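Local structure of peptidase M16 domain protein (Alicyclobacillus acidocaldarius subsp. acidocaldarius DSM 446, 4XEA) at residues N141-R147 / F246-R252; S292-L298 / V327-R331. The protein is a putative metallopeptidase of the M16 (insulinase-like) family and probably hydrolyses peptide bonds with the help of a bound metal ion. One frame throughout, in Å; residues are numbered along the deposited sequence.

Contact 1. Residues N141-R147 / F246-R252; sequences NDHPDRR and FPVQQPR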
loop_
_atom_site.group_PDB
_atom_site.type_symbol
_atom_site.label_atom_id
_atom_site.label_comp_id
_atom_site.label_asym_id
_atom_site.label_seq_id
_atom_site.Cartn_x
_atom_site.Cartn_y
_atom_site.Cartn_z
ATOM N N ASN A 141 -5.262 11.362 -18.979
ATOM C CA ASN A 141 -6.379 12.327 -19.110
ATOM C C ASN A 141 -7.726 11.596 -19.084
ATOM O O ASN A 141 -8.768 12.229 -18.909
ATOM C CB ASN A 141 -6.308 13.149 -20.414
ATOM C CG ASN A 141 -5.099 14.089 -20.487
ATOM O OD1 ASN A 141 -4.526 14.480 -19.476
ATOM N ND2 ASN A 141 -4.715 14.451 -21.706
ATOM N N ASP A 142 -7.696 10.280 -19.295
ATOM C CA ASP A 142 -8.885 9.435 -19.194
ATOM C C ASP A 142 -9.079 8.784 -17.822
ATOM O O ASP A 142 -10.087 8.111 -17.607
ATOM C CB ASP A 142 -8.843 8.326 -20.254
ATOM C CG ASP A 142 -9.130 8.836 -21.652
ATOM O OD1 ASP A 142 -9.413 10.047 -21.805
ATOM O OD2 ASP A 142 -9.075 8.010 -22.599
ATOM N N HIS A 143 -8.124 8.956 -16.909
ATOM C CA HIS A 143 -8.258 8.417 -15.559
ATOM C C HIS A 143 -9.095 9.374 -14.714
ATOM O O HIS A 143 -8.686 10.502 -14.478
ATOM C CB HIS A 143 -6.892 8.206 -14.892
ATOM C CG HIS A 143 -6.964 7.381 -13.642
ATOM N ND1 HIS A 143 -7.120 6.008 -13.664
ATOM C CD2 HIS A 143 -6.921 7.730 -12.333
ATOM C CE1 HIS A 143 -7.163 5.547 -12.425
ATOM N NE2 HIS A 143 -7.048 6.572 -11.598
ATOM N N PRO A 144 -10.258 8.926 -14.236
ATOM C CA PRO A 144 -11.156 9.853 -13.513
ATOM C C PRO A 144 -10.563 10.546 -12.280
ATOM O O PRO A 144 -10.808 11.740 -12.052
ATOM C CB PRO A 144 -12.311 8.949 -13.088
ATOM C CG PRO A 144 -12.288 7.809 -14.045
ATOM C CD PRO A 144 -10.860 7.591 -14.413
ATOM N N ASP A 145 -9.799 9.810 -11.476
ATOM C CA ASP A 145 -9.218 10.398 -10.266
ATOM C C ASP A 145 -8.269 11.518 -10.637
ATOM O O ASP A 145 -8.339 12.614 -10.069
ATOM C CB ASP A 145 -8.476 9.365 -9.425
ATOM C CG ASP A 145 -9.367 8.233 -8.983
ATOM O OD1 ASP A 145 -10.597 8.429 -8.986
ATOM O OD2 ASP A 145 -8.844 7.153 -8.638
ATOM N N ARG A 146 -7.396 11.239 -11.600
ATOM C CA ARG A 146 -6.405 12.214 -12.023
ATOM C C ARG A 146 -7.104 13.425 -12.661
ATOM O O ARG A 146 -6.723 14.571 -12.424
ATOM C CB ARG A 146 -5.377 11.595 -12.980
ATOM C CG ARG A 146 -4.068 12.433 -13.060
ATOM C CD ARG A 146 -3.096 12.057 -11.929
ATOM N NE ARG A 146 -2.105 13.107 -11.682
ATOM C CZ ARG A 146 -1.332 13.198 -10.588
ATOM N NH1 ARG A 146 -1.416 12.295 -9.607
ATOM N NH2 ARG A 146 -0.459 14.196 -10.470
ATOM N N ARG A 147 -8.153 13.156 -13.421
ATOM C CA ARG A 147 -8.945 14.217 -14.066
ATOM C C ARG A 147 -9.609 15.198 -13.061
ATOM O O ARG A 147 -9.469 16.391 -13.214
ATOM C CB ARG A 147 -9.992 13.592 -15.005
ATOM C CG ARG A 147 -10.696 14.578 -15.946
ATOM C CD ARG A 147 -9.731 15.595 -16.553
ATOM N NE ARG A 147 -10.409 16.450 -17.517
ATOM C CZ ARG A 147 -10.665 16.117 -18.777
ATOM N NH1 ARG A 147 -10.283 14.932 -19.261
ATOM N NH2 ARG A 147 -11.318 16.976 -19.563
ATOM N N PHE A 246 -18.249 12.717 -16.651
ATOM C CA PHE A 246 -17.193 11.766 -17.027
ATOM C C PHE A 246 -17.749 10.352 -16.833
ATOM O O PHE A 246 -18.602 10.151 -15.960
ATOM C CB PHE A 246 -15.962 11.992 -16.142
ATOM C CG PHE A 246 -14.636 11.858 -16.868
ATOM C CD1 PHE A 246 -14.327 12.683 -17.947
ATOM C CD2 PHE A 246 -13.689 10.924 -16.455
ATOM C CE1 PHE A 246 -13.091 12.572 -18.612
ATOM C CE2 PHE A 246 -12.449 10.798 -17.114
ATOM C CZ PHE A 246 -12.151 11.627 -18.191
ATOM N N PRO A 247 -17.309 9.380 -17.671
ATOM C CA PRO A 247 -17.636 7.951 -17.460
ATOM C C PRO A 247 -17.115 7.402 -16.121
ATOM O O PRO A 247 -16.062 6.761 -16.069
ATOM C CB PRO A 247 -16.950 7.278 -18.648
ATOM C CG PRO A 247 -17.074 8.281 -19.736
ATOM C CD PRO A 247 -16.768 9.593 -19.031
ATOM N N VAL A 248 -17.836 7.718 -15.046
ATOM C CA VAL A 248 -17.510 7.306 -13.665
ATOM C C VAL A 248 -18.813 6.695 -13.241
ATOM O O VAL A 248 -19.851 7.034 -13.795
ATOM C CB VAL A 248 -17.211 8.473 -12.698
ATOM C CG1 VAL A 248 -15.810 9.021 -12.886
ATOM C CG2 VAL A 248 -18.269 9.584 -12.821
ATOM N N GLN A 249 -18.776 5.789 -12.281
ATOM C CA GLN A 249 -19.991 5.113 -11.876
ATOM C C GLN A 249 -20.618 5.735 -10.633
ATOM O O GLN A 249 -21.790 5.505 -10.347
ATOM C CB GLN A 249 -19.753 3.604 -11.738
ATOM C CG GLN A 249 -19.642 2.861 -13.110
ATOM C CD GLN A 249 -20.726 3.269 -14.139
ATOM O OE1 GLN A 249 -21.867 2.801 -14.089
ATOM N NE2 GLN A 249 -20.350 4.138 -15.080
ATOM N N GLN A 250 -19.867 6.572 -9.925
ATOM C CA GLN A 250 -20.471 7.401 -8.886
ATOM C C GLN A 250 -19.849 8.805 -8.908
ATOM O O GLN A 250 -18.710 8.979 -9.363
ATOM C CB GLN A 250 -20.372 6.735 -7.500
ATOM C CG GLN A 250 -18.968 6.613 -6.909
ATOM C CD GLN A 250 -18.085 5.598 -7.627
ATOM O OE1 GLN A 250 -17.255 5.960 -8.474
ATOM N NE2 GLN A 250 -18.251 4.319 -7.286
ATOM N N PRO A 251 -20.607 9.813 -8.446
ATOM C CA PRO A 251 -20.016 11.152 -8.427
ATOM C C PRO A 251 -18.782 11.220 -7.513
ATOM O O PRO A 251 -18.627 10.365 -6.625
ATOM C CB PRO A 251 -21.149 12.045 -7.900
ATOM C CG PRO A 251 -22.403 11.263 -8.084
ATOM C CD PRO A 251 -22.015 9.813 -8.015
ATOM N N ARG A 252 -17.908 12.204 -7.754
ATOM C CA ARG A 252 -16.754 12.486 -6.884
ATOM C C ARG A 252 -16.717 13.972 -6.602
ATOM O O ARG A 252 -16.996 14.767 -7.499
ATOM C CB ARG A 252 -15.412 12.107 -7.529
ATOM C CG ARG A 252 -15.167 10.608 -7.677
ATOM C CD ARG A 252 -15.665 10.121 -9.014
ATOM N NE ARG A 252 -15.530 8.664 -9.202
ATOM C CZ ARG A 252 -14.372 8.047 -9.430
ATOM N NH1 ARG A 252 -13.222 8.736 -9.473
ATOM N NH2 ARG A 252 -14.354 6.730 -9.596
#

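Contact 2. Residues S292-L298 / V327-R331; sequences SLLDEGL and VLAER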
loop_
_atom_site.group_PDB
_atom_site.type_symbol
_atom_site.label_atom_id
_atom_site.label_comp_id
_atom_site.label_asym_id
_atom_site.label_seq_id
_atom_site.Cartn_x
_atom_site.Cartn_y
_atom_site.Cartn_z
ATOM N N SER A 292 -20.526 10.758 11.006
ATOM C CA SER A 292 -21.873 11.211 10.665
ATOM C C SER A 292 -22.095 11.170 9.139
ATOM O O SER A 292 -23.162 10.760 8.673
ATOM C CB SER A 292 -22.118 12.624 11.221
ATOM O OG SER A 292 -23.256 13.229 10.619
ATOM N N LEU A 293 -21.088 11.572 8.367
ATOM C CA LEU A 293 -21.184 11.517 6.909
ATOM C C LEU A 293 -21.278 10.084 6.418
ATOM O O LEU A 293 -22.017 9.798 5.487
ATOM C CB LEU A 293 -19.971 12.159 6.245
ATOM C CG LEU A 293 -19.821 13.676 6.345
ATOM C CD1 LEU A 293 -18.503 14.087 5.735
ATOM C CD2 LEU A 293 -20.993 14.417 5.676
ATOM N N LEU A 294 -20.507 9.191 7.032
ATOM C CA LEU A 294 -20.502 7.779 6.648
ATOM C C LEU A 294 -21.858 7.123 6.982
ATOM O O LEU A 294 -22.455 6.423 6.148
ATOM C CB LEU A 294 -19.371 7.058 7.382
ATOM C CG LEU A 294 -19.004 5.629 6.985
ATOM C CD1 LEU A 294 -18.500 5.567 5.547
ATOM C CD2 LEU A 294 -17.944 5.095 7.952
ATOM N N ASP A 295 -22.336 7.373 8.203
ATOM C CA ASP A 295 -23.627 6.854 8.678
ATOM C C ASP A 295 -24.769 7.285 7.768
ATOM O O ASP A 295 -25.739 6.561 7.580
ATOM C CB ASP A 295 -23.900 7.339 10.110
ATOM C CG ASP A 295 -23.150 6.531 11.166
ATOM O OD1 ASP A 295 -22.185 5.815 10.826
ATOM O OD2 ASP A 295 -23.540 6.610 12.350
ATOM N N GLU A 296 -24.634 8.471 7.198
ATOM C CA GLU A 296 -25.625 9.038 6.294
ATOM C C GLU A 296 -25.382 8.647 4.822
ATOM O O GLU A 296 -26.115 9.089 3.939
ATOM C CB GLU A 296 -25.585 10.557 6.460
ATOM C CG GLU A 296 -26.752 11.320 5.908
ATOM C CD GLU A 296 -26.824 12.704 6.517
ATOM O OE1 GLU A 296 -27.036 12.768 7.745
ATOM O OE2 GLU A 296 -26.650 13.720 5.792
ATOM N N GLY A 297 -24.359 7.832 4.554
ATOM C CA GLY A 297 -24.046 7.399 3.189
ATOM C C GLY A 297 -23.588 8.500 2.241
ATOM O O GLY A 297 -23.648 8.332 1.027
ATOM N N LEU A 298 -23.104 9.621 2.786
ATOM C CA LEU A 298 -22.619 10.747 1.976
ATOM C C LEU A 298 -21.166 10.569 1.494
ATOM O O LEU A 298 -20.760 11.228 0.536
ATOM C CB LEU A 298 -22.775 12.079 2.743
ATOM C CG LEU A 298 -24.184 12.618 3.007
ATOM C CD1 LEU A 298 -24.162 13.880 3.877
ATOM C CD2 LEU A 298 -24.893 12.902 1.692
ATOM N N VAL A 327 -24.933 17.833 -1.410
ATOM C CA VAL A 327 -25.211 17.703 0.011
ATOM C C VAL A 327 -23.894 17.665 0.786
ATOM O O VAL A 327 -23.753 18.333 1.814
ATOM C CB VAL A 327 -26.051 16.446 0.328
ATOM C CG1 VAL A 327 -26.356 16.390 1.826
ATOM C CG2 VAL A 327 -27.387 16.435 -0.479
ATOM N N LEU A 328 -22.940 16.879 0.287
ATOM C CA LEU A 328 -21.627 16.724 0.936
ATOM C C LEU A 328 -20.901 18.038 0.955
ATOM O O LEU A 328 -20.335 18.408 1.982
ATOM C CB LEU A 328 -20.753 15.657 0.244
ATOM C CG LEU A 328 -19.305 15.483 0.775
ATOM C CD1 LEU A 328 -19.281 15.195 2.270
ATOM C CD2 LEU A 328 -18.551 14.414 -0.001
ATOM N N ALA A 329 -20.900 18.747 -0.169
ATOM C CA ALA A 329 -20.282 20.069 -0.215
ATOM C C ALA A 329 -20.902 21.014 0.799
ATOM O O ALA A 329 -20.180 21.798 1.429
ATOM C CB ALA A 329 -20.360 20.656 -1.605
ATOM N N GLU A 330 -22.224 20.976 0.952
ATOM C CA GLU A 330 -22.885 21.847 1.930
ATOM C C GLU A 330 -22.478 21.496 3.357
ATOM O O GLU A 330 -22.256 22.389 4.175
ATOM C CB GLU A 330 -24.413 21.789 1.806
ATOM C CG GLU A 330 -25.147 22.545 2.945
ATOM C CD GLU A 330 -25.508 21.654 4.180
ATOM O OE1 GLU A 330 -26.070 20.546 3.982
ATOM O OE2 GLU A 330 -25.270 22.069 5.348
ATOM N N ARG A 331 -22.397 20.193 3.654
ATOM C CA ARG A 331 -22.075 19.731 5.010
ATOM C C ARG A 331 -20.658 20.131 5.401
ATOM O O ARG A 331 -20.400 20.508 6.554
ATOM C CB ARG A 331 -22.240 18.207 5.125
ATOM C CG ARG A 331 -23.701 17.727 5.156
ATOM C CD ARG A 331 -24.345 17.958 6.529
ATOM N NE ARG A 331 -23.659 17.227 7.599
ATOM C CZ ARG A 331 -23.871 15.943 7.906
ATOM N NH1 ARG A 331 -24.759 15.197 7.232
ATOM N NH2 ARG A 331 -23.188 15.394 8.910
#

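Contact 1. Residues N141-R147 / F246-R252
Phe246 and Pro144 meet where the metal-binding M16 domain faces the M16 inactive domain. One side is the N-terminal turn of helix 144-156, with His143 at the N-cap. The other is the loop between strands 241-246 and 252-258, which has an inverse gamma turn centred on Pro247. The contact lies near the surface.

The apolar part is built on Pro144 and Phe246. Pro144 crosses the Phe246 ring at about a right angle, CB to CD2 4.1 Å. The same CB rests on Val248 CG1 at 3.5 Å. Over one face of the Phe246 ring lies Arg147 CG in a CH-pi contact, 4.2 Å from the centroid. Two backbone oxygens stand at the ring edge: Asn141 O is 3.5 Å from Phe246 CZ, and Asp142 O lies near CE2.

Arg147 has its CG anti to the backbone N (chi1 -168°) and bends at chi2, which brings NH1 back to Asn141 O in the guanidinium plane. Its NE forms a salt bridge with Glu151.

The charged part is one salt bridge. Arg252 NH1 donates to Asp145 OD1 at 2.7 Å, nearly along the C-O bond, with the two planes 27° apart. Val248 CG1 sits over one face of this guanidinium. A leucine in place of Arg252 would probably leave Asp145 without this mate and Gln250 OE1 without the grip that holds it. That grip is side-on: Arg252 NE and NH2 both donate to Gln250 OE1, NH2 at 3.2 Å.

Contact 2. Residues S292-L298 / V327-R331
The last turn of helix 288-295 and the loop after it come beside helix 325-342, with the CA atoms of Leu298 and Leu328 6.1 Å apart. The helix ends in a Schellman motif: Gly297 has positive phi, Gly297 N bonds back to Leu294 O, and Leu298 N bonds back to Leu293 O. The chain turns there, and Leu298 points toward the second helix. Both segments belong to the M16 inactive domain.

Two apolar pairs form the leucine-rich part. Leu293 and Leu328 cross at about a right angle, CD1 to CD1 3.7 Å. Leu298 puts its CD2 3.8 Å from Val327 CG1, also crosswise. Leu328 CD2 also lies 3.9 Å from the backbone oxygen of Leu298. Val299 and strand 252-258, through Leu253, add to the packing around Leu328.

Arg331 carries the polar side. Its chain bends at chi2 (-77°) and chi3 (-61°), which brings the guanidinium across to the end of the first helix. Leu293 CD2 sits over the centre of one guanidinium face, and Leu298 CD1 approaches NH1. Two oxygens meet the edge. NH1 forms a salt bridge with Glu296 OE2 at 2.8 Å, the carboxylate plane turned 53° from the guanidinium. With one nitrogen bonded to each partner, the guanidinium is probably kept from turning. The second partner is Ser292, whose hydroxyl is anti to the backbone N. Arg331 NH2 donates to Ser292 OG at 2.8 Å, with OG close to the guanidinium plane.

Contact 1 is a surface contact and contact 2 is partly buried. The two share no segment. Their centres are about 20 Å apart and their nearest atoms about 7 Å, without touching. Contact 1 joins a helix start in one family region to a loop in the other. Contact 2 joins a helix end to a second helix within the inactive domain. Strand 252-258 relates them: it begins at Arg252 of contact 1 and packs against Leu328 of contact 2. Each has an arginine-carboxylate salt bridge. In contact 1 an aromatic ring and a proline make most of the apolar part; in contact 2 it is aliphatic, mainly leucines.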